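Local coordinates for protein cytochrome P450 268A2 Cyp268A2 (Mycobacterium marinum, PDB 6BLD) that belongs to the cytochrome P450 family of haem-thiolate proteins and holds a haem group beside a pocket containing (3E,5E)-6,10-dimethylundeca-3,5,9-trien-2-one, at residues A98-R109 with L245-L256. Residues are numbered along the deposited sequence; the frame is centred on the assembly and turned at random.
Sequences ASQSFLAMDPPR and LADADVAAFFVL. With DXJ ((3E,5E)-6,10-dimethylundeca-3,5,9-trien-2-one), chain C; HEM (protoporphyrin IX containing Fe), chain B.
In the P450 fold the B-C loop packs against the N-terminal half of the long helix 247-278, at the propionate-bearing edge of the haem on the side where DXJ lies, and L256 of that helix pushes its side chain into the loop leading to helix 109-117. Its CD2 sits almost squarely over one face of the F102 ring, a CH-pi contact 4.2 Å from the centroid; its CD1 meets L103 CB. F102 and F253 lie side by side, rim to rim, with CE2 of F102 3.4 Å from CD1 of F253, while the haem propionate carbon CGA is at the F102 edge. With chi1 at -178°, the S101 hydroxyl swings opposite the backbone nitrogen and reaches the edge of the F253 ring. A water bridges that OG to D249 O. Nearer the ligand, V255 CG1 abuts S99 CB at 3.5 Å, and Q100 NE2 donates within its amide plane to S99 OG, which is also bonded to L95 O. Farther from the haem, R109 NH2 and D249 OD2 make a long, probably weak, salt bridge of 3.6 Å. Without direct backbone bonds, loop and helix depend mainly on apolar fit around L256, so a helix shift here would probably reach the DXJ pocket wall.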
loop_
_atom_site.group_PDB
_atom_site.type_symbol
_atom_site.label_atom_id
_atom_site.label_comp_id
_atom_site.label_asym_id
_atom_site.label_seq_id
_atom_site.Cartn_x
_atom_site.Cartn_y
_atom_site.Cartn_z
ATOM N N ALA A 98 13.105 11.635 -2.529
ATOM C CA ALA A 98 13.413 10.790 -3.674
ATOM C C ALA A 98 12.385 9.687 -3.897
ATOM O O ALA A 98 12.592 8.831 -4.764
ATOM C CB ALA A 98 14.807 10.177 -3.512
ATOM N N SER A 99 11.275 9.692 -3.150
ATOM C CA SER A 99 10.318 8.591 -3.222
ATOM C C SER A 99 8.852 9.001 -3.135
ATOM O O SER A 99 8.006 8.274 -3.666
ATOM C CB SER A 99 10.604 7.574 -2.107
ATOM O OG SER A 99 10.430 8.162 -0.831
ATOM N N GLN A 100 8.508 10.124 -2.499
ATOM C CA GLN A 100 7.108 10.394 -2.181
ATOM C C GLN A 100 6.333 10.928 -3.382
ATOM O O GLN A 100 5.181 10.536 -3.598
ATOM C CB GLN A 100 7.018 11.372 -1.009
ATOM C CG GLN A 100 7.621 10.850 0.290
ATOM C CD GLN A 100 6.994 9.547 0.752
ATOM O OE1 GLN A 100 5.936 9.542 1.383
ATOM N NE2 GLN A 100 7.646 8.432 0.440
ATOM N N SER A 101 6.937 11.822 -4.157
ATOM C CA SER A 101 6.312 12.431 -5.350
ATOM C C SER A 101 5.027 13.134 -4.898
ATOM O O SER A 101 5.005 13.745 -3.819
ATOM C CB SER A 101 6.128 11.382 -6.426
ATOM O OG SER A 101 5.569 11.947 -7.598
ATOM N N PHE A 102 3.946 13.073 -5.677
ATOM C CA PHE A 102 2.736 13.807 -5.323
ATOM C C PHE A 102 1.926 13.136 -4.221
ATOM O O PHE A 102 0.897 13.686 -3.815
ATOM C CB PHE A 102 1.855 14.031 -6.561
ATOM C CG PHE A 102 1.400 12.766 -7.237
ATOM C CD1 PHE A 102 0.316 12.049 -6.752
ATOM C CD2 PHE A 102 2.038 12.309 -8.378
ATOM C CE1 PHE A 102 -0.107 10.894 -7.377
ATOM C CE2 PHE A 102 1.616 11.155 -9.010
ATOM C CZ PHE A 102 0.544 10.445 -8.509
ATOM N N LEU A 103 2.350 11.968 -3.731
ATOM C CA LEU A 103 1.686 11.385 -2.569
ATOM C C LEU A 103 1.803 12.307 -1.361
ATOM O O LEU A 103 0.834 12.496 -0.615
ATOM C CB LEU A 103 2.274 10.009 -2.258
ATOM C CG LEU A 103 1.769 9.334 -0.980
ATOM C CD1 LEU A 103 0.362 8.793 -1.180
ATOM C CD2 LEU A 103 2.715 8.225 -0.548
ATOM N N ALA A 104 2.974 12.899 -1.160
ATOM C CA ALA A 104 3.207 13.856 -0.078
ATOM C C ALA A 104 3.131 15.288 -0.589
ATOM O O ALA A 104 4.008 16.113 -0.330
ATOM C CB ALA A 104 4.549 13.582 0.588
ATOM N N MET A 105 2.071 15.593 -1.336
ATOM C CA MET A 105 1.882 16.911 -1.918
ATOM C C MET A 105 0.425 17.322 -1.778
ATOM O O MET A 105 -0.479 16.483 -1.794
ATOM C CB MET A 105 2.283 16.946 -3.399
ATOM C CG MET A 105 3.782 16.930 -3.649
ATOM S SD MET A 105 4.170 17.185 -5.391
ATOM C CE MET A 105 5.896 16.705 -5.430
ATOM N N ASP A 106 0.210 18.620 -1.644
ATOM C CA ASP A 106 -1.118 19.203 -1.593
ATOM C C ASP A 106 -1.428 19.920 -2.899
ATOM O O ASP A 106 -0.522 20.207 -3.689
ATOM C CB ASP A 106 -1.227 20.190 -0.421
ATOM C CG ASP A 106 -1.096 19.511 0.928
ATOM O OD1 ASP A 106 -1.857 18.554 1.190
ATOM O OD2 ASP A 106 -0.234 19.934 1.725
ATOM N N PRO A 107 -2.700 20.201 -3.175
ATOM C CA PRO A 107 -3.019 21.071 -4.301
ATOM C C PRO A 107 -2.364 22.424 -4.121
ATOM O O PRO A 107 -2.144 22.879 -2.982
ATOM C CB PRO A 107 -4.550 21.171 -4.249
ATOM C CG PRO A 107 -4.982 19.923 -3.564
ATOM C CD PRO A 107 -3.910 19.627 -2.557
ATOM N N PRO A 108 -2.037 23.117 -5.223
ATOM C CA PRO A 108 -2.327 22.734 -6.609
ATOM C C PRO A 108 -1.301 21.797 -7.255
ATOM O O PRO A 108 -1.609 21.206 -8.289
ATOM C CB PRO A 108 -2.337 24.080 -7.330
ATOM C CG PRO A 108 -1.329 24.890 -6.589
ATOM C CD PRO A 108 -1.399 24.444 -5.144
ATOM N N ARG A 109 -0.112 21.661 -6.662
ATOM C CA ARG A 109 0.934 20.866 -7.302
ATOM C C ARG A 109 0.538 19.396 -7.402
ATOM O O ARG A 109 0.854 18.730 -8.396
ATOM C CB ARG A 109 2.256 21.017 -6.548
ATOM C CG ARG A 109 3.413 20.259 -7.188
ATOM C CD ARG A 109 4.721 21.028 -7.089
ATOM N NE ARG A 109 5.778 20.398 -7.875
ATOM C CZ ARG A 109 6.106 20.753 -9.114
ATOM N NH1 ARG A 109 5.460 21.744 -9.716
ATOM N NH2 ARG A 109 7.081 20.120 -9.753
ATOM N N LEU A 245 9.304 18.246 -16.703
ATOM C CA LEU A 245 9.598 17.962 -15.307
ATOM C C LEU A 245 11.078 17.659 -15.120
ATOM O O LEU A 245 11.707 17.002 -15.955
ATOM C CB LEU A 245 8.755 16.787 -14.816
ATOM C CG LEU A 245 7.341 17.134 -14.350
ATOM C CD1 LEU A 245 6.454 15.905 -14.402
ATOM C CD2 LEU A 245 7.370 17.722 -12.949
ATOM N N ALA A 246 11.635 18.150 -14.015
ATOM C CA ALA A 246 13.026 17.886 -13.692
ATOM C C ALA A 246 13.245 16.396 -13.440
ATOM O O ALA A 246 12.310 15.639 -13.166
ATOM C CB ALA A 246 13.457 18.692 -12.466
ATOM N N ASP A 247 14.512 15.981 -13.539
ATOM C CA ASP A 247 14.851 14.577 -13.336
ATOM C C ASP A 247 14.462 14.097 -11.944
ATOM O O ASP A 247 14.059 12.939 -11.779
ATOM C CB ASP A 247 16.347 14.359 -13.570
ATOM C CG ASP A 247 16.842 15.026 -14.838
ATOM O OD1 ASP A 247 17.932 15.637 -14.805
ATOM O OD2 ASP A 247 16.141 14.942 -15.868
ATOM N N ALA A 248 14.568 14.968 -10.938
ATOM C CA ALA A 248 14.210 14.573 -9.580
ATOM C C ALA A 248 12.722 14.268 -9.464
ATOM O O ALA A 248 12.333 13.290 -8.815
ATOM C CB ALA A 248 14.616 15.668 -8.593
ATOM N N ASP A 249 11.873 15.090 -10.089
ATOM C CA ASP A 249 10.435 14.841 -10.044
ATOM C C ASP A 249 10.074 13.556 -10.777
ATOM O O ASP A 249 9.238 12.776 -10.304
ATOM C CB ASP A 249 9.675 16.024 -10.645
ATOM C CG ASP A 249 10.000 17.339 -9.962
ATOM O OD1 ASP A 249 10.127 17.353 -8.721
ATOM O OD2 ASP A 249 10.127 18.359 -10.669
ATOM N N VAL A 250 10.691 13.323 -11.937
ATOM C CA VAL A 250 10.385 12.132 -12.721
ATOM C C VAL A 250 10.795 10.873 -11.968
ATOM O O VAL A 250 10.036 9.898 -11.899
ATOM C CB VAL A 250 11.066 12.226 -14.099
ATOM C CG1 VAL A 250 11.170 10.857 -14.742
ATOM C CG2 VAL A 250 10.306 13.188 -14.999
ATOM N N ALA A 251 11.992 10.877 -11.377
ATOM C CA ALA A 251 12.463 9.696 -10.659
ATOM C C ALA A 251 11.654 9.456 -9.392
ATOM O O ALA A 251 11.383 8.305 -9.032
ATOM C CB ALA A 251 13.949 9.842 -10.330
ATOM N N ALA A 252 11.260 10.529 -8.701
ATOM C CA ALA A 252 10.484 10.370 -7.476
ATOM C C ALA A 252 9.143 9.702 -7.755
ATOM O O ALA A 252 8.679 8.873 -6.963
ATOM C CB ALA A 252 10.281 11.726 -6.800
ATOM N N PHE A 253 8.506 10.044 -8.877
ATOM C CA PHE A 253 7.241 9.398 -9.213
ATOM C C PHE A 253 7.453 7.942 -9.609
ATOM O O PHE A 253 6.605 7.087 -9.328
ATOM C CB PHE A 253 6.527 10.151 -10.334
ATOM C CG PHE A 253 5.372 9.390 -10.918
ATOM C CD1 PHE A 253 4.166 9.312 -10.243
ATOM C CD2 PHE A 253 5.502 8.725 -12.125
ATOM C CE1 PHE A 253 3.104 8.601 -10.767
ATOM C CE2 PHE A 253 4.445 8.014 -12.656
ATOM C CZ PHE A 253 3.245 7.951 -11.976
ATOM N N PHE A 254 8.574 7.644 -10.273
ATOM C CA PHE A 254 8.878 6.260 -10.622
ATOM C C PHE A 254 8.998 5.397 -9.373
ATOM O O PHE A 254 8.525 4.255 -9.350
ATOM C CB PHE A 254 10.162 6.195 -11.450
ATOM C CG PHE A 254 10.508 4.810 -11.920
ATOM C CD1 PHE A 254 9.885 4.267 -13.033
ATOM C CD2 PHE A 254 11.452 4.052 -11.250
ATOM C CE1 PHE A 254 10.200 2.990 -13.467
ATOM C CE2 PHE A 254 11.772 2.775 -11.679
ATOM C CZ PHE A 254 11.144 2.245 -12.790
ATOM N N VAL A 255 9.626 5.930 -8.322
ATOM C CA VAL A 255 9.701 5.213 -7.054
ATOM C C VAL A 255 8.313 5.060 -6.451
ATOM O O VAL A 255 7.916 3.966 -6.034
ATOM C CB VAL A 255 10.657 5.932 -6.086
ATOM C CG1 VAL A 255 10.677 5.219 -4.737
ATOM C CG2 VAL A 255 12.056 6.006 -6.681
ATOM N N LEU A 256 7.555 6.154 -6.390
ATOM C CA LEU A 256 6.187 6.082 -5.886
ATOM C C LEU A 256 5.373 5.043 -6.648
ATOM O O LEU A 256 4.691 4.207 -6.041
ATOM C CB LEU A 256 5.532 7.458 -5.986
ATOM C CG LEU A 256 4.026 7.531 -5.729
ATOM C CD1 LEU A 256 3.661 6.977 -4.355
ATOM C CD2 LEU A 256 3.492 8.946 -5.921
HETATM C C10 DXJ C . 8.706 4.975 0.224
HETATM C C13 DXJ C . 11.789 4.532 2.452
HETATM C C01 DXJ C . 0.366 3.661 -1.219
HETATM C C02 DXJ C . 1.862 3.415 -1.055
HETATM C C03 DXJ C . 2.720 4.352 -1.405
HETATM C C04 DXJ C . 2.358 2.088 -0.482
HETATM C C05 DXJ C . 4.224 4.133 -1.250
HETATM C C06 DXJ C . 4.914 5.317 -0.577
HETATM C C07 DXJ C . 6.436 5.277 -0.709
HETATM C C08 DXJ C . 7.184 5.016 0.344
HETATM C C09 DXJ C . 7.087 5.548 -2.063
HETATM C C11 DXJ C . 9.442 4.961 1.317
HETATM C C12 DXJ C . 10.966 4.923 1.227
HETATM O O14 DXJ C . 11.508 5.198 0.209
HETATM C CHA HEM B . -2.398 5.964 -3.109
HETATM C CHB HEM B . -0.657 3.724 -7.049
HETATM C CHC HEM B . -2.562 -0.470 -5.507
HETATM C CHD HEM B . -3.497 1.638 -1.223
HETATM C C1A HEM B . -1.768 5.732 -4.314
HETATM C C2A HEM B . -1.086 6.716 -5.132
HETATM C C3A HEM B . -0.610 6.100 -6.216
HETATM C C4A HEM B . -0.966 4.698 -6.128
HETATM C CMA HEM B . 0.183 6.764 -7.363
HETATM C CAA HEM B . -0.950 8.219 -4.808
HETATM C CBA HEM B . -2.228 8.928 -5.246
HETATM C CGA HEM B . -2.212 10.360 -4.779
HETATM O O1A HEM B . -2.993 11.179 -5.330
HETATM O O2A HEM B . -1.414 10.687 -3.862
HETATM C C1B HEM B . -1.074 2.411 -7.011
HETATM C C2B HEM B . -0.931 1.450 -8.080
HETATM C C3B HEM B . -1.452 0.291 -7.681
HETATM C C4B HEM B . -1.949 0.465 -6.320
HETATM C CMB HEM B . -0.292 1.713 -9.461
HETATM C CAB HEM B . -1.468 -0.966 -8.581
HETATM C CBB HEM B . -2.086 -2.096 -8.240
HETATM C C1C HEM B . -2.991 -0.265 -4.208
HETATM C C2C HEM B . -3.650 -1.237 -3.356
HETATM C C3C HEM B . -3.897 -0.647 -2.170
HETATM C C4C HEM B . -3.417 0.714 -2.243
HETATM C CMC HEM B . -3.962 -2.688 -3.794
HETATM C CAC HEM B . -4.584 -1.199 -0.899
HETATM C CBC HEM B . -5.252 -2.355 -0.858
HETATM C C1D HEM B . -3.303 2.995 -1.352
HETATM C C2D HEM B . -3.526 3.994 -0.329
HETATM C C3D HEM B . -3.221 5.191 -0.844
HETATM C C4D HEM B . -2.797 4.991 -2.219
HETATM C CMD HEM B . -4.024 3.707 1.104
HETATM C CAD HEM B . -3.313 6.550 -0.114
HETATM C CBD HEM B . -4.769 7.007 -0.089
HETATM C CGD HEM B . -4.913 8.304 0.665
HETATM O O1D HEM B . -6.067 8.781 0.818
HETATM O O2D HEM B . -3.879 8.862 1.115
HETATM N NA HEM B . -1.673 4.510 -4.954
HETATM N NB HEM B . -1.698 1.777 -5.953
HETATM N NC HEM B . -2.868 0.913 -3.495
HETATM N ND HEM B . -2.861 3.639 -2.490
HETATM FE FE HEM B . -2.497 2.751 -4.301
HETATM O O HOH W 1 7.276 13.855 -8.577
#